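PDB 5OWU: importin subunit beta-1 from Saccharomyces cerevisiae, which carries proteins into the nucleus by pairing with importin alpha, the adaptor that recognises the classical nuclear localization signal of the cargo. Local coordinates for residues A[416-420]-A[431-435]. Sequence-based numbering, arbitrary orientation.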
ATOM      1  N   ILE A 416      -6.103 -18.209 -29.440  1.00 24.63           N
ATOM      2  CA  ILE A 416      -5.193 -17.469 -28.567  1.00 29.58           C
ATOM      3  C   ILE A 416      -3.766 -17.971 -28.743  1.00 28.20           C
ATOM      4  O   ILE A 416      -2.824 -17.179 -28.871  1.00 35.24           O
ATOM      5  CB  ILE A 416      -5.652 -17.564 -27.100  1.00 28.49           C
ATOM      6  CG1 ILE A 416      -6.927 -16.750 -26.901  1.00 30.95           C
ATOM      7  CG2 ILE A 416      -4.562 -17.052 -26.143  1.00 37.90           C
ATOM      8  CD1 ILE A 416      -7.588 -16.956 -25.544  1.00 31.82           C
ATOM      9  N   LEU A 417      -3.583 -19.294 -28.745  1.00 26.67           N
ATOM     10  CA  LEU A 417      -2.260 -19.856 -28.982  1.00 27.46           C
ATOM     11  C   LEU A 417      -1.743 -19.454 -30.354  1.00 31.04           C
ATOM     12  O   LEU A 417      -0.539 -19.245 -30.534  1.00 33.41           O
ATOM     13  CB  LEU A 417      -2.300 -21.378 -28.858  1.00 35.81           C
ATOM     14  CG  LEU A 417      -2.586 -21.973 -27.480  1.00 35.52           C
ATOM     15  CD1 LEU A 417      -2.726 -23.486 -27.576  1.00 38.38           C
ATOM     16  CD2 LEU A 417      -1.489 -21.601 -26.498  1.00 44.20           C
ATOM     17  N   ASN A 418      -2.636 -19.350 -31.341  1.00 28.48           N
ATOM     18  CA  ASN A 418      -2.203 -18.918 -32.664  1.00 29.52           C
ATOM     19  C   ASN A 418      -1.692 -17.487 -32.625  1.00 36.08           C
ATOM     20  O   ASN A 418      -0.735 -17.147 -33.332  1.00 27.52           O
ATOM     21  CB  ASN A 418      -3.345 -19.053 -33.673  1.00 28.66           C
ATOM     22  CG  ASN A 418      -2.961 -18.551 -35.051  1.00 45.38           C
ATOM     23  OD1 ASN A 418      -2.081 -19.112 -35.701  1.00 39.49           O
ATOM     24  ND2 ASN A 418      -3.622 -17.493 -35.504  1.00 44.10           N
ATOM     25  N   LEU A 419      -2.299 -16.636 -31.791  1.00 30.28           N
ATOM     26  CA  LEU A 419      -1.807 -15.263 -31.708  1.00 28.39           C
ATOM     27  C   LEU A 419      -0.403 -15.150 -31.123  1.00 29.90           C
ATOM     28  O   LEU A 419       0.193 -14.072 -31.209  1.00 25.69           O
ATOM     29  CB  LEU A 419      -2.756 -14.394 -30.886  1.00 31.08           C
ATOM     30  CG  LEU A 419      -4.054 -13.983 -31.579  1.00 30.80           C
ATOM     31  CD1 LEU A 419      -4.889 -13.169 -30.625  1.00 44.72           C
ATOM     32  CD2 LEU A 419      -3.796 -13.188 -32.849  1.00 33.46           C
ATOM     33  N   MET A 420       0.146 -16.208 -30.523  1.00 29.87           N
ATOM     34  CA  MET A 420       1.539 -16.130 -30.078  1.00 30.79           C
ATOM     35  C   MET A 420       2.511 -16.069 -31.249  1.00 35.45           C
ATOM     36  O   MET A 420       3.679 -15.709 -31.059  1.00 31.40           O
ATOM     37  CB  MET A 420       1.890 -17.315 -29.178  1.00 24.92           C
ATOM     38  CG  MET A 420       1.238 -17.265 -27.803  1.00 32.87           C
ATOM     39  SD  MET A 420       1.805 -15.887 -26.762  1.00 30.90           S
ATOM     40  CE  MET A 420       3.488 -16.370 -26.366  1.00 36.41           C
ATOM     41  N   THR A 431      -1.058 -11.471 -25.618  1.00 29.47           N
ATOM     42  CA  THR A 431      -1.470 -12.870 -25.701  1.00 28.65           C
ATOM     43  C   THR A 431      -0.772 -13.718 -24.645  1.00 25.16           C
ATOM     44  O   THR A 431      -1.401 -14.574 -24.008  1.00 27.24           O
ATOM     45  CB  THR A 431      -1.180 -13.410 -27.106  1.00 32.65           C
ATOM     46  OG1 THR A 431      -1.958 -12.680 -28.063  1.00 27.41           O
ATOM     47  CG2 THR A 431      -1.517 -14.913 -27.215  1.00 27.33           C
ATOM     48  N   ALA A 432       0.533 -13.511 -24.455  1.00 22.78           N
ATOM     49  CA  ALA A 432       1.236 -14.219 -23.388  1.00 25.78           C
ATOM     50  C   ALA A 432       0.611 -13.904 -22.035  1.00 23.30           C
ATOM     51  O   ALA A 432       0.373 -14.805 -21.214  1.00 23.63           O
ATOM     52  CB  ALA A 432       2.723 -13.849 -23.390  1.00 28.61           C
ATOM     53  N   TRP A 433       0.347 -12.617 -21.781  1.00 23.34           N
ATOM     54  CA  TRP A 433      -0.362 -12.244 -20.559  1.00 23.89           C
ATOM     55  C   TRP A 433      -1.702 -12.968 -20.449  1.00 27.67           C
ATOM     56  O   TRP A 433      -2.058 -13.487 -19.385  1.00 27.33           O
ATOM     57  CB  TRP A 433      -0.562 -10.731 -20.526  1.00 23.94           C
ATOM     58  CG  TRP A 433      -1.455 -10.237 -19.429  1.00 28.83           C
ATOM     59  CD1 TRP A 433      -1.100  -9.979 -18.133  1.00 28.54           C
ATOM     60  CD2 TRP A 433      -2.853  -9.926 -19.530  1.00 24.32           C
ATOM     61  NE1 TRP A 433      -2.186  -9.527 -17.426  1.00 28.18           N
ATOM     62  CE2 TRP A 433      -3.275  -9.482 -18.258  1.00 27.92           C
ATOM     63  CE3 TRP A 433      -3.787  -9.977 -20.570  1.00 29.68           C
ATOM     64  CZ2 TRP A 433      -4.585  -9.092 -17.999  1.00 26.01           C
ATOM     65  CZ3 TRP A 433      -5.089  -9.589 -20.312  1.00 26.78           C
ATOM     66  CH2 TRP A 433      -5.478  -9.154 -19.037  1.00 22.16           C
ATOM     67  N   CYS A 434      -2.460 -13.013 -21.543  1.00 22.35           N
ATOM     68  CA  CYS A 434      -3.776 -13.640 -21.521  1.00 21.85           C
ATOM     69  C   CYS A 434      -3.676 -15.112 -21.157  1.00 24.68           C
ATOM     70  O   CYS A 434      -4.514 -15.639 -20.412  1.00 23.45           O
ATOM     71  CB  CYS A 434      -4.445 -13.467 -22.887  1.00 25.11           C
ATOM     72  SG  CYS A 434      -6.100 -14.123 -22.970  1.00 25.77           S
ATOM     73  N   ILE A 435      -2.649 -15.792 -21.665  1.00 24.14           N
ATOM     74  CA  ILE A 435      -2.449 -17.191 -21.310  1.00 25.44           C
ATOM     75  C   ILE A 435      -2.156 -17.305 -19.825  1.00 27.29           C
ATOM     76  O   ILE A 435      -2.643 -18.223 -19.150  1.00 21.87           O
ATOM     77  CB  ILE A 435      -1.332 -17.807 -22.176  1.00 22.87           C
ATOM     78  CG1 ILE A 435      -1.781 -17.818 -23.646  1.00 26.49           C
ATOM     79  CG2 ILE A 435      -1.000 -19.218 -21.721  1.00 27.87           C
ATOM     80  CD1 ILE A 435      -0.700 -18.171 -24.626  1.00 28.57           C
TER
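The flat group that matters between 416-420 and 431-435 is the carbonyl of I416: methyl CG2 of T431 sits 3.1 Å from I416 O, tilted out of the peptide plane rather than lying in it. No aromatic face meets the other segment here; W433 points off to lie nearly parallel to W475 of helix 467-484. T431 is the residue to look at first. Its CG2 stands anti to its own backbone N (its OG1 has chi1 -63°), which drives the methyl at helix 402-418 and turns the hydroxyl back to hydrogen-bond V427 O, one turn earlier. OG1 then merely rests on L419 CB, at 3.4 Å.

M420 closes over the same methyl. Bent at both chi2 (-66°) and chi3 (-70°), its chain curls across, placing SD 3.5 Å from T431 CG2 and carrying CE on to A432 CB, 4.0 Å away. Cut back to an alanine here, the side chain would lose CG, SD and CE, which would probably open a gap beside T431 CG2 and A432 CB and leave I435 CD1 without its neighbour M420 CG. A turn further along helix 425-442, I435 lays CG1 against I416 CG2, 3.8 Å away, and its CD1 touches both L417 CD2 and M420 CG. I416 CD1 finishes the row against C434 SG, at 4.1 Å.

Both helices belong to HEAT 10, so this is the interface between the two helices of one HEAT hairpin, with V390 and F393 of helix 383-395 and V455 and A458 of helix 452-463 packed around it. No hydrogen bond crosses between the two segments. The buried hydroxyl of T431 is paid for within its own helix, so the seam is held by close-fitting methyls and sulphur atoms rather than by directional bonds.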